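Local coordinates for protein HAD superfamily hydrolase (Brucella suis biovar 1, PDB 6NQ4) that probably hydrolyses phosphate esters as a haloacid dehalogenase-like phosphatase, with a sodium ion bound to the chain in the crystal, at residues A[83-88]-A[96-101]; A[102-107]-A[180-185]; A[118-123]-A[139-144]; A[190-195]-A[272-277]. All coordinates share one frame; numbering follows the deposited sequence.

Contact 1 of 4, residues A[83-88]-A[96-101]; sequences GVVAQM and NAYDRV
The methyl CE of Met88 lies over one face of the Tyr98 ring, in a CH-pi contact 4.1 Å from CE to the ring centroid and 26° off the normal. Met88 SD follows at 5.1 Å from the Tyr98 centroid, a Met-aromatic contact of oblique geometry. At the ring's edge and in its plane is the backbone N of Arg100, while Val85 CG2 approaches obliquely. Val85 CG1 instead meets the phenol oxygen, 3.5 Å from Tyr98 OH. The Met88 chain bends at its last torsion (chi3 -61°), which turns CE toward both Tyr98 and Val101; Met88 CE is 3.6 Å from Val101 CG2. Val101 CG2 also packs on Val85 CG2 at 3.7 Å, and Val101 CG1 meets Val84 CG1 at 3.9 Å, so each branch of Val101 has its own helix partner. Branched valines suit the short gap between helix 81-90 and strand 100-103, and the flexible methionine reaches farther along it. The two elements belong to the beta-alpha-beta unit whose first strand, 70-75, supplies Leu73 against both Met88 and Tyr98. No hydrogen bond crosses between the segments: the helix rests on the strand and the turn leading into it through dispersion and ring contacts among largely buried side chains.

Contact 2 of 4, residues A[102-107]-A[180-185]; sequences VTSGDV and ANPDIM. With EDO (1,2-ethanediol), chain C.
Ser104 touches Ala180 where the first turn of helix 104-114, opened by a capping box, meets the loop after strand 177-179. Ser104 CB lies 3.3 Å from Ala180 O. One bond farther, Ser104 OG donates a hydrogen bond of 2.7 Å to that same Ala180 O, from well above the carbonyl plane (61° out of it). OG stands anti to the backbone N (chi1 178°), which carries it out from the helix to the loop; there Ser104 OG also rests 3.6 Å from Pro182 CD. A serine suits this place because its short arm gives a buried carbonyl a donor, and the backbones come close here, Gly105 CA and Ala180 CA being 5.5 Å apart. In the capping box, Thr103 OG1 accepts from Asp106 N and Asp106 OD2 accepts from Thr103 N, so the turn that carries Ser104 is held at its start. The loop has its own brace, an Asx turn in which Asn181 OD1 accepts from Asp183 N. That turn places two polar groups at one hydroxyl of a 1,2-ethanediol, probably from the crystallisation liquor: its O2 accepts from Asn181 ND2 at 3.0 Å and donates to Asp183 OD2 at 2.8 Å.

Contact 3 of 4, residues A[118-123]-A[139-144]; sequences RIFHIG and VEEFEA
Val139 N donates to Ile119 O in a nearly straight hydrogen bond of 2.9 Å (163° at the hydrogen), extending the pairing of strand 118-122 with strand 137-138, an edge of the five-stranded parallel sheet. Next along, a water accepts from His121 N and donates to Val139 O, filling the place of a direct bond. At the other end Arg118 NE makes a weak bond of 3.5 Å to Glu143 O, which lies at the edge of the guanidinium; a second water donates to Glu143 O and accepts weakly from Arg118 NE. A bend at chi3 (65°) turns the arginine head back over the loop, and Val139 CG1 covers one of its faces. Glu143 shapes the loop itself, its OE1 accepting from Glu140 N through the anti lone pair. Packing centres on Phe120: Glu141 CB sits over one face of its ring, 4.1 Å from the centroid, a CH-pi contact, and Val139 O lies in plane at the edge. Phe120 CB touches Ala144 CB at 3.5 Å, a fit that suits so small a residue. The Glu141 side chain runs alongside the ring, its OE2 ending in a salt bridge with Arg169 of helix 164-172. That helix also sends Leu166 against Phe120, while strand 146-149 pairs with strand 118-122 on the side away from strand 137-138.

Contact 4 of 4, residues A[190-195]-A[272-277]; sequences PRLIWC and ADYAVN. With EDO (1,2-ethanediol), chain F.
Trp194 thrusts its outer benzene corner into backbone carbonyls: Trp194 CH2 is only 3.1 Å from Val276 O, a close and oblique approach, and Ala275 O, 3.5 Å from CH2, lies at the ring edge near its plane. The tryptophan belongs to strand 191-194, the second arm of a beta hairpin with strand 185-188, and it faces the loop that follows strand 261-265. Aromatic C-H groups carry a slight positive charge, so Ala275 O at the rim is probably a weakly attractive partner, although no hydrogen bond joins the segments. The long indole suits this place because the backbones stay well apart, Trp194 and Val276 being 8.5 Å apart at their CA atoms, and its six-membered ring spans the gap. Two residues back on the strand, Leu192 covers a second aromatic group. Its CD1 lies over one face of the Tyr274 ring, 4.1 Å from the centroid and 29° off the normal, in a CH-pi contact, and the two side chains cross at about a right angle. Val276 packs on Arg201 and Glu202 of helix 196-205, which follows the hairpin, so the loop is held against both. A 1,2-ethanediol, probably from the crystallisation liquor, lies against Ile193 and Trp194 and is also hydrogen-bonded to Asp155 O and Glu158 O. Its O2 accepts from Trp194 N at 2.9 Å in an almost straight bond of 172°.

From the N terminus, contact 1 closes first, a short loop between helix 81-90 and strand 100-103 of the six-stranded parallel sheet. The same strand runs directly into contact 2, and the two contacts touch through Val84 CG2 and Thr103 CG2. Contact 2 spans 72 residues and joins this sheet's edge to the loop leaving strand 177-179 of the second, five-stranded sheet. Contact 3 forms wholly within that span, about 20 Å away between centres, and lies at the edge of the second sheet formed by strand 137-138. Contact 4 opens after contact 2 closes and brings the hairpin back to the loop beyond strand 261-265; a probable hydrogen bond from Cys195 N to Ile184 O couples the two. No contacts cross in sequence.

Contact 1 of 4, residues A[83-88]-A[96-101]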
loop_
_atom_site.group_PDB
_atom_site.type_symbol
_atom_site.label_atom_id
_atom_site.label_comp_id
_atom_site.label_asym_id
_atom_site.label_seq_id
_atom_site.Cartn_x
_atom_site.Cartn_y
_atom_site.Cartn_z
ATOM N N GLY A 83 -6.028 2.143 -11.849
ATOM C CA GLY A 83 -6.429 0.741 -11.779
ATOM C C GLY A 83 -7.067 0.389 -10.452
ATOM O O GLY A 83 -8.018 -0.399 -10.408
ATOM N N VAL A 84 -6.556 0.964 -9.351
ATOM C CA VAL A 84 -7.177 0.753 -8.042
ATOM C C VAL A 84 -8.576 1.358 -8.011
ATOM O O VAL A 84 -9.506 0.752 -7.472
ATOM C CB VAL A 84 -6.259 1.315 -6.939
ATOM C CG1 VAL A 84 -6.974 1.325 -5.573
ATOM C CG2 VAL A 84 -4.933 0.518 -6.899
ATOM N N VAL A 85 -8.749 2.547 -8.595
ATOM C CA VAL A 85 -10.078 3.152 -8.680
ATOM C C VAL A 85 -11.039 2.242 -9.442
ATOM O O VAL A 85 -12.173 2.001 -9.004
ATOM C CB VAL A 85 -10.003 4.554 -9.322
ATOM C CG1 VAL A 85 -11.391 5.041 -9.746
ATOM C CG2 VAL A 85 -9.402 5.566 -8.349
ATOM N N ALA A 86 -10.617 1.742 -10.609
ATOM C CA ALA A 86 -11.501 0.892 -11.407
ATOM C C ALA A 86 -11.879 -0.372 -10.648
ATOM O O ALA A 86 -13.046 -0.794 -10.656
ATOM C CB ALA A 86 -10.821 0.529 -12.723
ATOM N N GLN A 87 -10.907 -0.984 -9.973
ATOM C CA GLN A 87 -11.207 -2.185 -9.206
ATOM C C GLN A 87 -12.185 -1.888 -8.074
ATOM O O GLN A 87 -13.129 -2.662 -7.846
ATOM C CB GLN A 87 -9.924 -2.799 -8.677
ATOM C CG GLN A 87 -10.193 -3.969 -7.774
ATOM C CD GLN A 87 -8.907 -4.538 -7.260
ATOM O OE1 GLN A 87 -7.962 -3.789 -6.990
ATOM N NE2 GLN A 87 -8.853 -5.865 -7.101
ATOM N N MET A 88 -11.994 -0.766 -7.364
ATOM C CA MET A 88 -12.939 -0.383 -6.320
ATOM C C MET A 88 -14.340 -0.215 -6.883
ATOM O O MET A 88 -15.321 -0.626 -6.253
ATOM C CB MET A 88 -12.495 0.923 -5.658
ATOM C CG MET A 88 -11.329 0.754 -4.695
ATOM S SD MET A 88 -11.163 2.171 -3.606
ATOM C CE MET A 88 -10.875 3.420 -4.799
ATOM N N ASN A 96 -18.168 8.841 -4.445
ATOM C CA ASN A 96 -18.407 9.844 -3.409
ATOM C C ASN A 96 -17.888 9.433 -2.028
ATOM O O ASN A 96 -18.066 10.197 -1.071
ATOM C CB ASN A 96 -19.878 10.307 -3.371
ATOM C CG ASN A 96 -20.842 9.223 -2.895
ATOM O OD1 ASN A 96 -20.437 8.160 -2.437
ATOM N ND2 ASN A 96 -22.146 9.506 -3.007
ATOM N N ALA A 97 -17.253 8.264 -1.891
ATOM C CA ALA A 97 -16.673 7.853 -0.615
ATOM C C ALA A 97 -15.242 8.334 -0.416
ATOM O O ALA A 97 -14.683 8.144 0.668
ATOM C CB ALA A 97 -16.713 6.327 -0.463
ATOM N N TYR A 98 -14.625 8.935 -1.427
ATOM C CA TYR A 98 -13.244 9.365 -1.296
ATOM C C TYR A 98 -13.006 10.535 -2.237
ATOM O O TYR A 98 -13.772 10.767 -3.180
ATOM C CB TYR A 98 -12.275 8.190 -1.584
ATOM C CG TYR A 98 -12.467 7.580 -2.963
ATOM C CD1 TYR A 98 -13.407 6.576 -3.174
ATOM C CD2 TYR A 98 -11.727 8.024 -4.057
ATOM C CE1 TYR A 98 -13.605 6.032 -4.442
ATOM C CE2 TYR A 98 -11.918 7.497 -5.313
ATOM C CZ TYR A 98 -12.856 6.505 -5.514
ATOM O OH TYR A 98 -13.024 5.978 -6.782
ATOM N N ASP A 99 -11.931 11.274 -1.974
ATOM C CA ASP A 99 -11.518 12.356 -2.857
ATOM C C ASP A 99 -10.443 11.933 -3.841
ATOM O O ASP A 99 -10.512 12.309 -5.017
ATOM C CB ASP A 99 -11.015 13.541 -2.029
ATOM C CG ASP A 99 -12.135 14.224 -1.276
ATOM O OD1 ASP A 99 -12.729 15.163 -1.851
ATOM O OD2 ASP A 99 -12.443 13.799 -0.136
ATOM N N ARG A 100 -9.472 11.137 -3.397
ATOM C CA ARG A 100 -8.370 10.733 -4.257
ATOM C C ARG A 100 -7.778 9.441 -3.721
ATOM O O ARG A 100 -7.913 9.133 -2.530
ATOM C CB ARG A 100 -7.293 11.826 -4.364
ATOM C CG ARG A 100 -6.998 12.165 -5.817
ATOM C CD ARG A 100 -5.900 13.185 -5.992
ATOM N NE ARG A 100 -6.417 14.507 -6.308
ATOM C CZ ARG A 100 -5.637 15.570 -6.439
ATOM N NH1 ARG A 100 -6.156 16.757 -6.729
ATOM N NH2 ARG A 100 -4.328 15.435 -6.269
ATOM N N VAL A 101 -7.145 8.682 -4.628
ATOM C CA VAL A 101 -6.393 7.475 -4.289
ATOM C C VAL A 101 -4.920 7.738 -4.561
ATOM O O VAL A 101 -4.570 8.271 -5.627
ATOM C CB VAL A 101 -6.881 6.271 -5.115
ATOM C CG1 VAL A 101 -6.038 5.030 -4.810
ATOM C CG2 VAL A 101 -8.351 5.981 -4.817
#

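Contact 2 of 4, residues A[102-107]-A[180-185]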
loop_
_atom_site.group_PDB
_atom_site.type_symbol
_atom_site.label_atom_id
_atom_site.label_comp_id
_atom_site.label_asym_id
_atom_site.label_seq_id
_atom_site.Cartn_x
_atom_site.Cartn_y
_atom_site.Cartn_z
ATOM N N VAL A 102 -4.064 7.397 -3.596
ATOM C CA VAL A 102 -2.615 7.432 -3.757
ATOM C C VAL A 102 -2.085 6.040 -3.473
ATOM O O VAL A 102 -2.366 5.475 -2.414
ATOM C CB VAL A 102 -1.972 8.466 -2.814
ATOM C CG1 VAL A 102 -0.456 8.355 -2.863
ATOM C CG2 VAL A 102 -2.426 9.885 -3.187
ATOM N N THR A 103 -1.327 5.485 -4.408
ATOM C CA THR A 103 -0.848 4.116 -4.277
ATOM C C THR A 103 0.670 4.071 -4.175
ATOM O O THR A 103 1.387 4.978 -4.617
ATOM C CB THR A 103 -1.298 3.215 -5.437
ATOM O OG1 THR A 103 -0.498 3.509 -6.601
ATOM C CG2 THR A 103 -2.763 3.390 -5.759
ATOM N N SER A 104 1.163 2.951 -3.638
ATOM C CA SER A 104 2.600 2.703 -3.664
ATOM C C SER A 104 3.117 2.672 -5.100
ATOM O O SER A 104 4.185 3.217 -5.390
ATOM C CB SER A 104 2.898 1.394 -2.916
ATOM O OG SER A 104 4.278 1.086 -2.960
ATOM N N GLY A 105 2.345 2.080 -6.026
ATOM C CA GLY A 105 2.722 2.119 -7.435
ATOM C C GLY A 105 2.952 3.537 -7.933
ATOM O O GLY A 105 3.927 3.805 -8.658
ATOM N N ASP A 106 2.058 4.468 -7.560
ATOM C CA ASP A 106 2.204 5.859 -7.996
ATOM C C ASP A 106 3.572 6.418 -7.605
ATOM O O ASP A 106 4.275 7.021 -8.427
ATOM C CB ASP A 106 1.143 6.729 -7.322
ATOM C CG ASP A 106 -0.278 6.499 -7.834
ATOM O OD1 ASP A 106 -0.475 6.101 -8.995
ATOM O OD2 ASP A 106 -1.221 6.782 -7.051
ATOM N N VAL A 107 3.954 6.282 -6.335
ATOM C CA VAL A 107 5.216 6.869 -5.895
ATOM C C VAL A 107 6.420 6.025 -6.294
ATOM O O VAL A 107 7.524 6.562 -6.428
ATOM C CB VAL A 107 5.214 7.208 -4.391
ATOM C CG1 VAL A 107 4.295 8.373 -4.115
ATOM C CG2 VAL A 107 4.861 5.998 -3.531
ATOM N N ALA A 180 7.633 -2.402 -5.422
ATOM C CA ALA A 180 6.471 -1.535 -5.627
ATOM C C ALA A 180 5.347 -1.757 -4.616
ATOM O O ALA A 180 4.358 -1.012 -4.639
ATOM C CB ALA A 180 5.909 -1.690 -7.050
ATOM N N ASN A 181 5.459 -2.758 -3.737
ATOM C CA ASN A 181 4.430 -3.025 -2.732
ATOM C C ASN A 181 5.118 -3.599 -1.501
ATOM O O ASN A 181 5.451 -4.793 -1.468
ATOM C CB ASN A 181 3.380 -3.996 -3.263
ATOM C CG ASN A 181 2.378 -4.399 -2.209
ATOM O OD1 ASN A 181 2.388 -3.873 -1.083
ATOM N ND2 ASN A 181 1.492 -5.341 -2.562
ATOM N N PRO A 182 5.300 -2.794 -0.447
ATOM C CA PRO A 182 5.964 -3.273 0.777
ATOM C C PRO A 182 5.235 -4.377 1.533
ATOM O O PRO A 182 5.874 -5.000 2.393
ATOM C CB PRO A 182 6.031 -2.005 1.654
ATOM C CG PRO A 182 5.921 -0.879 0.726
ATOM C CD PRO A 182 5.063 -1.340 -0.411
ATOM N N ASP A 183 3.937 -4.597 1.300
ATOM C CA ASP A 183 3.204 -5.605 2.073
ATOM C C ASP A 183 3.840 -6.982 1.873
ATOM O O ASP A 183 4.327 -7.306 0.788
ATOM C CB ASP A 183 1.748 -5.715 1.590
ATOM C CG ASP A 183 0.886 -4.475 1.900
ATOM O OD1 ASP A 183 1.342 -3.546 2.596
ATOM O OD2 ASP A 183 -0.286 -4.458 1.429
ATOM N N ILE A 184 3.820 -7.810 2.929
ATOM C CA ILE A 184 4.285 -9.190 2.798
ATOM C C ILE A 184 3.186 -10.079 2.228
ATOM O O ILE A 184 3.422 -10.884 1.319
ATOM C CB ILE A 184 4.773 -9.713 4.159
ATOM C CG1 ILE A 184 5.852 -8.796 4.730
ATOM C CG2 ILE A 184 5.222 -11.193 4.043
ATOM C CD1 ILE A 184 7.003 -8.577 3.801
ATOM N N MET A 185 1.980 -9.959 2.770
ATOM C CA MET A 185 0.806 -10.665 2.263
ATOM C C MET A 185 -0.337 -9.675 2.168
ATOM O O MET A 185 -0.284 -8.578 2.734
ATOM C CB MET A 185 0.359 -11.831 3.169
ATOM C CG MET A 185 1.461 -12.841 3.446
ATOM S SD MET A 185 0.831 -14.430 4.037
ATOM C CE MET A 185 0.488 -15.208 2.442
HETATM C C1 EDO C . -2.783 -4.867 -2.683
HETATM O O1 EDO C . -2.143 -5.579 -3.755
HETATM C C2 EDO C . -1.731 -4.407 -1.679
HETATM O O2 EDO C . -1.060 -5.527 -1.055
#

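Contact 3 of 4, residues A[118-123]-A[139-144]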
loop_
_atom_site.group_PDB
_atom_site.type_symbol
_atom_site.label_atom_id
_atom_site.label_comp_id
_atom_site.label_asym_id
_atom_site.label_seq_id
_atom_site.Cartn_x
_atom_site.Cartn_y
_atom_site.Cartn_z
ATOM N N ARG A 118 17.130 -0.250 -18.218
ATOM C CA ARG A 118 16.941 -1.631 -18.661
ATOM C C ARG A 118 16.529 -2.466 -17.453
ATOM O O ARG A 118 17.365 -2.794 -16.605
ATOM C CB ARG A 118 18.223 -2.160 -19.290
ATOM C CG ARG A 118 18.630 -1.369 -20.522
ATOM C CD ARG A 118 20.014 -1.768 -21.030
ATOM N NE ARG A 118 20.034 -3.145 -21.513
ATOM C CZ ARG A 118 19.532 -3.536 -22.681
ATOM N NH1 ARG A 118 18.959 -2.657 -23.491
ATOM N NH2 ARG A 118 19.599 -4.812 -23.041
ATOM N N ILE A 119 15.245 -2.819 -17.390
ATOM C CA ILE A 119 14.594 -3.333 -16.188
ATOM C C ILE A 119 14.145 -4.770 -16.402
ATOM O O ILE A 119 13.573 -5.100 -17.444
ATOM C CB ILE A 119 13.367 -2.460 -15.857
ATOM C CG1 ILE A 119 13.833 -1.084 -15.382
ATOM C CG2 ILE A 119 12.446 -3.166 -14.825
ATOM C CD1 ILE A 119 12.711 -0.046 -15.329
ATOM N N PHE A 120 14.384 -5.617 -15.391
ATOM C CA PHE A 120 13.789 -6.944 -15.308
ATOM C C PHE A 120 12.561 -6.867 -14.403
ATOM O O PHE A 120 12.675 -6.517 -13.218
ATOM C CB PHE A 120 14.810 -7.934 -14.753
ATOM C CG PHE A 120 14.272 -9.316 -14.533
ATOM C CD1 PHE A 120 13.773 -10.073 -15.591
ATOM C CD2 PHE A 120 14.270 -9.864 -13.260
ATOM C CE1 PHE A 120 13.295 -11.369 -15.366
ATOM C CE2 PHE A 120 13.805 -11.155 -13.037
ATOM C CZ PHE A 120 13.317 -11.901 -14.085
ATOM N N HIS A 121 11.400 -7.194 -14.962
ATOM C CA HIS A 121 10.125 -7.124 -14.251
ATOM C C HIS A 121 9.837 -8.442 -13.538
ATOM O O HIS A 121 9.892 -9.513 -14.158
ATOM C CB HIS A 121 9.012 -6.839 -15.266
ATOM C CG HIS A 121 7.626 -6.890 -14.699
ATOM N ND1 HIS A 121 7.122 -5.914 -13.864
ATOM C CD2 HIS A 121 6.623 -7.786 -14.883
ATOM C CE1 HIS A 121 5.868 -6.206 -13.558
ATOM N NE2 HIS A 121 5.539 -7.333 -14.167
ATOM N N ILE A 122 9.512 -8.358 -12.250
ATOM C CA ILE A 122 8.980 -9.488 -11.497
ATOM C C ILE A 122 7.572 -9.083 -11.083
ATOM O O ILE A 122 7.394 -8.177 -10.260
ATOM C CB ILE A 122 9.831 -9.842 -10.269
ATOM C CG1 ILE A 122 11.285 -10.120 -10.663
ATOM C CG2 ILE A 122 9.233 -11.076 -9.572
ATOM C CD1 ILE A 122 12.216 -10.289 -9.461
ATOM N N GLY A 123 6.577 -9.746 -11.649
ATOM C CA GLY A 123 5.191 -9.446 -11.355
ATOM C C GLY A 123 4.311 -9.910 -12.495
ATOM O O GLY A 123 4.783 -10.408 -13.522
ATOM N N VAL A 139 13.428 -5.947 -20.190
ATOM C CA VAL A 139 14.382 -6.831 -20.837
ATOM C C VAL A 139 14.411 -8.174 -20.117
ATOM O O VAL A 139 13.817 -8.352 -19.051
ATOM C CB VAL A 139 15.792 -6.204 -20.932
ATOM C CG1 VAL A 139 15.745 -4.889 -21.704
ATOM C CG2 VAL A 139 16.386 -5.980 -19.542
ATOM N N GLU A 140 15.077 -9.133 -20.745
ATOM C CA GLU A 140 15.305 -10.425 -20.127
ATOM C C GLU A 140 16.212 -10.274 -18.917
ATOM O O GLU A 140 16.976 -9.316 -18.795
ATOM C CB GLU A 140 16.012 -11.357 -21.108
ATOM C CG GLU A 140 15.287 -11.548 -22.411
ATOM C CD GLU A 140 14.322 -12.703 -22.364
ATOM O OE1 GLU A 140 14.008 -13.174 -21.249
ATOM O OE2 GLU A 140 13.889 -13.149 -23.445
ATOM N N GLU A 141 16.156 -11.277 -18.041
ATOM C CA GLU A 141 16.990 -11.286 -16.842
ATOM C C GLU A 141 18.467 -11.026 -17.157
ATOM O O GLU A 141 19.111 -10.191 -16.513
ATOM C CB GLU A 141 16.836 -12.635 -16.136
ATOM C CG GLU A 141 17.561 -12.691 -14.807
ATOM C CD GLU A 141 17.694 -14.100 -14.259
ATOM O OE1 GLU A 141 16.859 -14.967 -14.601
ATOM O OE2 GLU A 141 18.647 -14.332 -13.485
ATOM N N PHE A 142 19.021 -11.732 -18.152
ATOM C CA PHE A 142 20.450 -11.622 -18.447
ATOM C C PHE A 142 20.855 -10.238 -18.958
ATOM O O PHE A 142 22.045 -9.898 -18.908
ATOM C CB PHE A 142 20.885 -12.739 -19.409
ATOM C CG PHE A 142 20.596 -12.458 -20.869
ATOM C CD1 PHE A 142 21.571 -11.896 -21.685
ATOM C CD2 PHE A 142 19.367 -12.783 -21.432
ATOM C CE1 PHE A 142 21.321 -11.648 -23.033
ATOM C CE2 PHE A 142 19.105 -12.530 -22.771
ATOM C CZ PHE A 142 20.090 -11.965 -23.577
ATOM N N GLU A 143 19.893 -9.429 -19.419
ATOM C CA GLU A 143 20.136 -8.104 -19.985
ATOM C C GLU A 143 19.921 -6.973 -18.990
ATOM O O GLU A 143 20.217 -5.817 -19.313
ATOM C CB GLU A 143 19.170 -7.862 -21.152
ATOM C CG GLU A 143 19.306 -8.856 -22.280
ATOM C CD GLU A 143 18.188 -8.756 -23.314
ATOM O OE1 GLU A 143 16.994 -8.714 -22.932
ATOM O OE2 GLU A 143 18.507 -8.733 -24.520
ATOM N N ALA A 144 19.390 -7.265 -17.815
ATOM C CA ALA A 144 18.863 -6.214 -16.966
ATOM C C ALA A 144 19.969 -5.512 -16.188
ATOM O O ALA A 144 20.990 -6.107 -15.829
ATOM C CB ALA A 144 17.835 -6.796 -16.005
HETATM O O HOH W 1 22.067 -3.710 -19.236
HETATM O O HOH W 2 11.330 -7.912 -17.830
#

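Contact 4 of 4, residues A[190-195]-A[272-277]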
loop_
_atom_site.group_PDB
_atom_site.type_symbol
_atom_site.label_atom_id
_atom_site.label_comp_id
_atom_site.label_asym_id
_atom_site.label_seq_id
_atom_site.Cartn_x
_atom_site.Cartn_y
_atom_site.Cartn_z
ATOM N N PRO A 190 -11.204 -14.823 1.043
ATOM C CA PRO A 190 -10.782 -15.651 2.177
ATOM C C PRO A 190 -9.319 -16.051 2.148
ATOM O O PRO A 190 -8.847 -16.633 3.133
ATOM C CB PRO A 190 -11.661 -16.903 2.022
ATOM C CG PRO A 190 -11.785 -17.039 0.526
ATOM C CD PRO A 190 -11.951 -15.604 0.042
ATOM N N ARG A 191 -8.605 -15.799 1.055
ATOM C CA ARG A 191 -7.238 -16.269 0.888
ATOM C C ARG A 191 -6.232 -15.220 1.370
ATOM O O ARG A 191 -6.528 -14.020 1.440
ATOM C CB ARG A 191 -6.976 -16.598 -0.591
ATOM C CG ARG A 191 -7.785 -17.800 -1.094
ATOM C CD ARG A 191 -7.482 -18.229 -2.546
ATOM N NE ARG A 191 -7.575 -17.130 -3.516
ATOM C CZ ARG A 191 -8.704 -16.539 -3.896
ATOM N NH1 ARG A 191 -9.875 -16.925 -3.400
ATOM N NH2 ARG A 191 -8.659 -15.548 -4.776
ATOM N N LEU A 192 -5.025 -15.687 1.699
ATOM C CA LEU A 192 -3.854 -14.830 1.890
ATOM C C LEU A 192 -2.905 -15.052 0.723
ATOM O O LEU A 192 -2.629 -16.205 0.351
ATOM C CB LEU A 192 -3.149 -15.118 3.222
ATOM C CG LEU A 192 -3.931 -14.649 4.453
ATOM C CD1 LEU A 192 -3.419 -15.298 5.732
ATOM C CD2 LEU A 192 -3.822 -13.148 4.543
ATOM N N ILE A 193 -2.435 -13.952 0.134
ATOM C CA ILE A 193 -1.660 -13.955 -1.098
ATOM C C ILE A 193 -0.323 -13.274 -0.832
ATOM O O ILE A 193 -0.281 -12.184 -0.248
ATOM C CB ILE A 193 -2.432 -13.177 -2.181
ATOM C CG1 ILE A 193 -3.836 -13.765 -2.388
ATOM C CG2 ILE A 193 -1.654 -13.134 -3.474
ATOM C CD1 ILE A 193 -3.838 -15.170 -2.938
ATOM N N TRP A 194 0.759 -13.876 -1.326
ATOM C CA TRP A 194 2.080 -13.281 -1.170
ATOM C C TRP A 194 2.222 -12.057 -2.068
ATOM O O TRP A 194 1.749 -12.057 -3.208
ATOM C CB TRP A 194 3.155 -14.295 -1.562
ATOM C CG TRP A 194 3.232 -15.450 -0.623
ATOM C CD1 TRP A 194 2.843 -16.736 -0.873
ATOM C CD2 TRP A 194 3.717 -15.426 0.719
ATOM N NE1 TRP A 194 3.044 -17.511 0.241
ATOM C CE2 TRP A 194 3.598 -16.739 1.230
ATOM C CE3 TRP A 194 4.238 -14.427 1.541
ATOM C CZ2 TRP A 194 3.973 -17.077 2.535
ATOM C CZ3 TRP A 194 4.614 -14.764 2.837
ATOM C CH2 TRP A 194 4.484 -16.078 3.320
ATOM N N CYS A 195 2.905 -11.031 -1.562
ATOM C CA CYS A 195 3.091 -9.773 -2.277
ATOM C C CYS A 195 4.570 -9.507 -2.531
ATOM O O CYS A 195 5.457 -10.219 -2.055
ATOM C CB CYS A 195 2.525 -8.614 -1.463
ATOM S SG CYS A 195 0.766 -8.685 -1.170
ATOM N N ALA A 272 -0.659 -7.372 6.087
ATOM C CA ALA A 272 0.666 -6.804 5.878
ATOM C C ALA A 272 1.643 -7.143 6.996
ATOM O O ALA A 272 2.858 -7.007 6.802
ATOM C CB ALA A 272 0.576 -5.277 5.725
ATOM N N ASP A 273 1.149 -7.586 8.153
ATOM C CA ASP A 273 1.980 -7.918 9.307
ATOM C C ASP A 273 2.357 -9.396 9.370
ATOM O O ASP A 273 3.053 -9.797 10.310
ATOM C CB ASP A 273 1.245 -7.562 10.607
ATOM C CG ASP A 273 1.070 -6.069 10.803
ATOM O OD1 ASP A 273 1.961 -5.293 10.383
ATOM O OD2 ASP A 273 0.046 -5.675 11.402
ATOM N N TYR A 274 1.894 -10.213 8.425
ATOM C CA TYR A 274 2.281 -11.620 8.385
ATOM C C TYR A 274 3.751 -11.750 7.994
ATOM O O TYR A 274 4.308 -10.910 7.283
ATOM C CB TYR A 274 1.394 -12.397 7.402
ATOM C CG TYR A 274 0.083 -12.896 7.993
ATOM C CD1 TYR A 274 -0.934 -12.012 8.347
ATOM C CD2 TYR A 274 -0.145 -14.264 8.177
ATOM C CE1 TYR A 274 -2.135 -12.469 8.883
ATOM C CE2 TYR A 274 -1.343 -14.731 8.721
ATOM C CZ TYR A 274 -2.334 -13.829 9.066
ATOM O OH TYR A 274 -3.524 -14.273 9.602
ATOM N N ALA A 275 4.392 -12.800 8.491
ATOM C CA ALA A 275 5.790 -13.064 8.188
ATOM C C ALA A 275 5.912 -13.934 6.932
ATOM O O ALA A 275 4.937 -14.505 6.443
ATOM C CB ALA A 275 6.470 -13.737 9.383
ATOM N N VAL A 276 7.142 -14.037 6.417
ATOM C CA VAL A 276 7.418 -14.834 5.222
ATOM C C VAL A 276 7.215 -16.330 5.439
ATOM O O VAL A 276 7.129 -17.088 4.465
ATOM C CB VAL A 276 8.798 -14.444 4.638
ATOM C CG1 VAL A 276 9.183 -15.324 3.445
ATOM C CG2 VAL A 276 8.787 -12.985 4.221
ATOM N N ASN A 277 7.098 -16.783 6.684
ATOM C CA ASN A 277 6.699 -18.161 6.943
ATOM C C ASN A 277 5.190 -18.324 7.084
ATOM O O ASN A 277 4.723 -19.421 7.403
ATOM C CB ASN A 277 7.427 -18.720 8.171
ATOM C CG ASN A 277 6.965 -18.087 9.467
ATOM O OD1 ASN A 277 6.296 -17.051 9.470
ATOM N ND2 ASN A 277 7.327 -18.713 10.585
HETATM C C1 EDO F . -0.444 -18.657 -3.028
HETATM O O1 EDO F . 0.817 -19.283 -2.756
HETATM C C2 EDO F . -0.528 -17.362 -2.229
HETATM O O2 EDO F . 0.258 -16.321 -2.862
#